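Local structure of 2-aminomuconate 6-semialdehyde dehydrogenase (Burkholderia cenocepacia, 4U3W) at residues A[215-218]-A[219-223]; A[171-175]-A[176-180]. The protein probably oxidises the aldehyde of 2-aminomuconate 6-semialdehyde to a carboxylate with a nicotinamide cofactor, as aldehyde dehydrogenases generally do. All coordinates share one frame; numbering follows the deposited sequence.

Interaction 1 of 2, residues A[215-218]-A[219-223]; sequences VGLP and PGVFN
Phe222 meets Leu217 through its CB and not its ring: CD2 of Leu217 stops 3.8 Å from CB of Phe222, the side chains crossing at about a right angle. With CG anti to the backbone N (chi1 175°), the phenyl group is carried away from 215-218 and set among Ala209 and Met212 of helix 203-214 and Phe179 and Val183 of helix 175-188. The other flat group is the Asn223 amide: its ND2 reaches back to Gly220 O at 2.9 Å, an acceptor tilted 19° from the amide plane, and Val193 O and Asn29 N engage the same group. Of the puckered prolines, Pro218 offers its CB to CG2 of Val221 at 3.8 Å, with Trp87 of helix 81-96 also against it. Pro219 follows, its CD 2.9 Å from CA of Pro218, which marks a trans peptide.

The two methyls of Val221 divide between the preceding residues. CG1 packs 3.8 Å from CD2 of Leu217, and CG2 occupies the Pro218 side.

The backbone evidence identifies a type II beta turn over 218-221. Val221 N donates to Pro218 O at 3.2 Å, with an N-H...O angle of 163°. Pro219 and Gly220 supply the corner torsions, the positive phi of Gly220 being the signature of this turn. A water also donates to Pro218 O, at 2.7 Å, and accepts from Phe222 N, so the carbonyl is gripped twice.

Gly216 ends helix 203-214 in a Schellman motif. Because strand 222-224 pairs in parallel with 192-196 and helix 203-214 lies between them, the loop completes a beta-alpha-beta crossover. Its chemistry implies a division of labour: apolar branches face the neighbouring helices, while the direct and water-mediated bonds satisfy Pro218 O, Val221 N and Phe222 N.

Interaction 2 of 2, residues A[171-175]-A[176-180]; sequences PWNLP and LLLFT
Two main-chain bonds tie the loop to the first turn of helix 175-188. Leu178 N donates to Leu174 O at 3.0 Å, and the bond is nearly linear at both ends: 172° at the hydrogen and 171° at the carbonyl oxygen. Phe179 N reaches Pro175 O at 3.1 Å with more bend, the donor tilted from the carbonyl plane. Both are i to i+4 bonds, and the first starts from Leu174, the N-cap residue. Pro175 occupies the first helical position, where the lack of an N-H costs no helical bond. One turn-opening amide, Leu176 N, is instead met from outside by OE2 of Glu106 in helix 99-110; a carboxylate there would probably be stabilised by the positive end of the helix dipole.

Pro171-Trp172-Asn173, just ahead of the helix, matches the Pro-Trp-Asn motif of the aldehyde dehydrogenase family. In relatives the asparagine of this motif lends its side-chain amide to the oxyanion hole, and Asn173 is consistent with that placement. Its ND2 donates to Gln304 O, and its backbone O accepts from ND2 of Asn301.

Apolar packing centres on Leu178. Its CG stands anti to the carbonyl carbon, and this chi1 of -65° with an extended chi2 brings CD1 back over the loop. This one methyl lies 3.7 Å from CG of Pro171 and 3.9 Å from CB of Leu174.

A mixed contact completes the set: OD1 of Asn173 comes within 3.6 Å of Leu178 CD1, the two side chains crossing at about a right angle. The methyl comes up between OD1 and ND2, tilted out of the amide plane and nearer to OD1.

How the interactions relate
The two contacts lie in series along the chain, their centres about 20 Å apart, both largely buried. The centre of interaction 2, which opens a helix beside the probable active site, is about 6 Å from that of the chain; the centre of interaction 1, which leads from another helix into a strand and has Pro219 exposed, is about 24 Å from it. CZ of Phe222 packs 3.9 Å from CE2 of Phe179, so helix 175-188, whose first turn is part of interaction 2, also packs against interaction 1. Helix 203-214 likewise touches both. Their polar chemistry differs: i to i+4 helical bonds in interaction 2, a turn bond and a water bridge in interaction 1.

Interaction 1 of 2, residues A[215-218]-A[219-223]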
loop_
_atom_site.group_PDB
_atom_site.type_symbol
_atom_site.label_atom_id
_atom_site.label_comp_id
_atom_site.label_asym_id
_atom_site.label_seq_id
_atom_site.Cartn_x
_atom_site.Cartn_y
_atom_site.Cartn_z
ATOM N N VAL A 215 -17.844 -29.906 9.445
ATOM C CA VAL A 215 -18.264 -28.535 9.655
ATOM C C VAL A 215 -19.339 -28.141 8.621
ATOM O O VAL A 215 -19.938 -27.077 8.707
ATOM C CB VAL A 215 -17.074 -27.536 9.605
ATOM C CG1 VAL A 215 -15.975 -27.984 10.593
ATOM C CG2 VAL A 215 -16.502 -27.435 8.214
ATOM N N GLY A 216 -19.576 -29.004 7.637
ATOM C CA GLY A 216 -20.653 -28.762 6.687
ATOM C C GLY A 216 -20.321 -27.768 5.593
ATOM O O GLY A 216 -21.201 -27.076 5.096
ATOM N N LEU A 217 -19.049 -27.679 5.217
ATOM C CA LEU A 217 -18.706 -26.898 4.040
ATOM C C LEU A 217 -19.584 -27.356 2.825
ATOM O O LEU A 217 -19.776 -28.554 2.644
ATOM C CB LEU A 217 -17.216 -27.079 3.741
ATOM C CG LEU A 217 -16.620 -26.041 2.800
ATOM C CD1 LEU A 217 -16.506 -24.683 3.557
ATOM C CD2 LEU A 217 -15.272 -26.575 2.369
ATOM N N PRO A 218 -20.131 -26.426 2.026
ATOM C CA PRO A 218 -21.053 -26.849 0.933
ATOM C C PRO A 218 -20.462 -27.890 -0.044
ATOM O O PRO A 218 -19.255 -27.898 -0.309
ATOM C CB PRO A 218 -21.348 -25.548 0.208
ATOM C CG PRO A 218 -21.220 -24.468 1.297
ATOM C CD PRO A 218 -20.055 -24.943 2.138
ATOM N N PRO A 219 -21.306 -28.798 -0.535
ATOM C CA PRO A 219 -20.790 -29.900 -1.378
ATOM C C PRO A 219 -20.141 -29.345 -2.663
ATOM O O PRO A 219 -20.647 -28.394 -3.280
ATOM C CB PRO A 219 -22.056 -30.765 -1.683
ATOM C CG PRO A 219 -23.255 -29.786 -1.430
ATOM C CD PRO A 219 -22.758 -28.879 -0.286
ATOM N N GLY A 220 -18.974 -29.892 -3.015
ATOM C CA GLY A 220 -18.242 -29.433 -4.199
ATOM C C GLY A 220 -17.228 -28.325 -3.983
ATOM O O GLY A 220 -16.391 -28.066 -4.852
ATOM N N VAL A 221 -17.281 -27.668 -2.822
ATOM C CA VAL A 221 -16.329 -26.594 -2.561
ATOM C C VAL A 221 -14.923 -27.153 -2.328
ATOM O O VAL A 221 -13.964 -26.637 -2.885
ATOM C CB VAL A 221 -16.788 -25.697 -1.345
ATOM C CG1 VAL A 221 -15.689 -24.752 -0.926
ATOM C CG2 VAL A 221 -18.080 -24.921 -1.714
ATOM N N PHE A 222 -14.824 -28.236 -1.553
ATOM C CA PHE A 222 -13.571 -28.913 -1.335
ATOM C C PHE A 222 -13.677 -30.402 -1.795
ATOM O O PHE A 222 -14.505 -31.147 -1.281
ATOM C CB PHE A 222 -13.168 -28.874 0.142
ATOM C CG PHE A 222 -11.933 -29.681 0.429
ATOM C CD1 PHE A 222 -10.664 -29.097 0.306
ATOM C CD2 PHE A 222 -12.031 -31.008 0.845
ATOM C CE1 PHE A 222 -9.503 -29.820 0.578
ATOM C CE2 PHE A 222 -10.878 -31.738 1.110
ATOM C CZ PHE A 222 -9.621 -31.153 0.975
ATOM N N ASN A 223 -12.819 -30.808 -2.723
ATOM C CA ASN A 223 -12.830 -32.192 -3.255
ATOM C C ASN A 223 -11.426 -32.779 -3.125
ATOM O O ASN A 223 -10.449 -32.114 -3.445
ATOM C CB ASN A 223 -13.294 -32.236 -4.705
ATOM C CG ASN A 223 -14.573 -31.503 -4.900
ATOM O OD1 ASN A 223 -15.655 -32.050 -4.717
ATOM N ND2 ASN A 223 -14.464 -30.246 -5.246
HETATM O O HOH W 1 -17.166 -29.377 0.389
#

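Interaction 2 of 2, residues A[171-175]-A[176-180]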
loop_
_atom_site.group_PDB
_atom_site.type_symbol
_atom_site.label_atom_id
_atom_site.label_comp_id
_atom_site.label_asym_id
_atom_site.label_seq_id
_atom_site.Cartn_x
_atom_site.Cartn_y
_atom_site.Cartn_z
ATOM N N PRO A 171 3.072 -32.217 -2.132
ATOM C CA PRO A 171 4.180 -33.158 -1.986
ATOM C C PRO A 171 4.081 -34.046 -0.729
ATOM O O PRO A 171 3.236 -33.826 0.148
ATOM C CB PRO A 171 5.412 -32.222 -1.904
ATOM C CG PRO A 171 4.870 -31.008 -1.178
ATOM C CD PRO A 171 3.460 -30.832 -1.702
ATOM N N TRP A 172 4.978 -35.024 -0.620
ATOM C CA TRP A 172 4.944 -35.934 0.508
ATOM C C TRP A 172 5.784 -35.474 1.711
ATOM O O TRP A 172 5.741 -36.104 2.782
ATOM C CB TRP A 172 5.437 -37.334 0.095
ATOM C CG TRP A 172 6.702 -37.371 -0.746
ATOM C CD1 TRP A 172 6.773 -37.603 -2.095
ATOM C CD2 TRP A 172 8.070 -37.248 -0.290
ATOM N NE1 TRP A 172 8.088 -37.582 -2.511
ATOM C CE2 TRP A 172 8.903 -37.373 -1.428
ATOM C CE3 TRP A 172 8.668 -37.038 0.973
ATOM C CZ2 TRP A 172 10.308 -37.304 -1.349
ATOM C CZ3 TRP A 172 10.071 -36.970 1.054
ATOM C CH2 TRP A 172 10.877 -37.089 -0.098
ATOM N N ASN A 173 6.570 -34.422 1.557
ATOM C CA ASN A 173 7.544 -34.141 2.640
ATOM C C ASN A 173 6.930 -33.429 3.853
ATOM O O ASN A 173 7.223 -33.769 5.015
ATOM C CB ASN A 173 8.766 -33.360 2.135
ATOM C CG ASN A 173 8.427 -31.960 1.620
ATOM O OD1 ASN A 173 7.521 -31.797 0.821
ATOM N ND2 ASN A 173 9.136 -30.952 2.100
ATOM N N LEU A 174 6.058 -32.484 3.648
ATOM C CA LEU A 174 5.460 -31.918 4.864
ATOM C C LEU A 174 3.987 -31.920 4.584
ATOM O O LEU A 174 3.441 -30.889 4.228
ATOM C CB LEU A 174 5.960 -30.509 5.141
ATOM C CG LEU A 174 7.426 -30.276 5.483
ATOM C CD1 LEU A 174 7.740 -28.795 5.431
ATOM C CD2 LEU A 174 7.791 -30.853 6.862
ATOM N N PRO A 175 3.361 -33.105 4.648
ATOM C CA PRO A 175 2.080 -33.302 3.936
ATOM C C PRO A 175 0.972 -32.344 4.369
ATOM O O PRO A 175 0.403 -31.654 3.520
ATOM C CB PRO A 175 1.694 -34.749 4.289
ATOM C CG PRO A 175 2.988 -35.425 4.640
ATOM C CD PRO A 175 3.846 -34.340 5.281
ATOM N N LEU A 176 0.635 -32.310 5.653
ATOM C CA LEU A 176 -0.488 -31.474 6.020
ATOM C C LEU A 176 -0.095 -30.004 5.834
ATOM O O LEU A 176 -0.907 -29.218 5.324
ATOM C CB LEU A 176 -0.968 -31.763 7.444
ATOM C CG LEU A 176 -2.228 -30.939 7.753
ATOM C CD1 LEU A 176 -3.462 -31.466 6.957
ATOM C CD2 LEU A 176 -2.520 -30.852 9.196
ATOM N N LEU A 177 1.126 -29.621 6.225
ATOM C CA LEU A 177 1.536 -28.213 6.206
ATOM C C LEU A 177 1.422 -27.611 4.802
ATOM O O LEU A 177 0.831 -26.513 4.599
ATOM C CB LEU A 177 2.986 -28.058 6.742
ATOM C CG LEU A 177 3.640 -26.686 6.981
ATOM C CD1 LEU A 177 4.899 -26.800 7.865
ATOM C CD2 LEU A 177 4.024 -25.963 5.721
ATOM N N LEU A 178 2.009 -28.301 3.830
ATOM C CA LEU A 178 2.047 -27.777 2.476
ATOM C C LEU A 178 0.692 -27.921 1.744
ATOM O O LEU A 178 0.397 -27.131 0.845
ATOM C CB LEU A 178 3.177 -28.469 1.696
ATOM C CG LEU A 178 4.523 -28.080 2.350
ATOM C CD1 LEU A 178 5.678 -28.789 1.669
ATOM C CD2 LEU A 178 4.708 -26.557 2.305
ATOM N N PHE A 179 -0.121 -28.887 2.135
ATOM C CA PHE A 179 -1.495 -29.047 1.595
ATOM C C PHE A 179 -2.328 -27.812 2.046
ATOM O O PHE A 179 -2.908 -27.122 1.234
ATOM C CB PHE A 179 -2.073 -30.387 2.092
ATOM C CG PHE A 179 -3.345 -30.842 1.432
ATOM C CD1 PHE A 179 -3.345 -31.410 0.168
ATOM C CD2 PHE A 179 -4.526 -30.798 2.121
ATOM C CE1 PHE A 179 -4.561 -31.910 -0.415
ATOM C CE2 PHE A 179 -5.743 -31.260 1.553
ATOM C CZ PHE A 179 -5.759 -31.814 0.298
ATOM N N THR A 180 -2.298 -27.487 3.330
ATOM C CA THR A 180 -3.104 -26.372 3.819
ATOM C C THR A 180 -2.568 -24.999 3.395
ATOM O O THR A 180 -3.341 -24.036 3.297
ATOM C CB THR A 180 -3.204 -26.373 5.348
ATOM O OG1 THR A 180 -1.885 -26.274 5.903
ATOM C CG2 THR A 180 -3.894 -27.665 5.823
#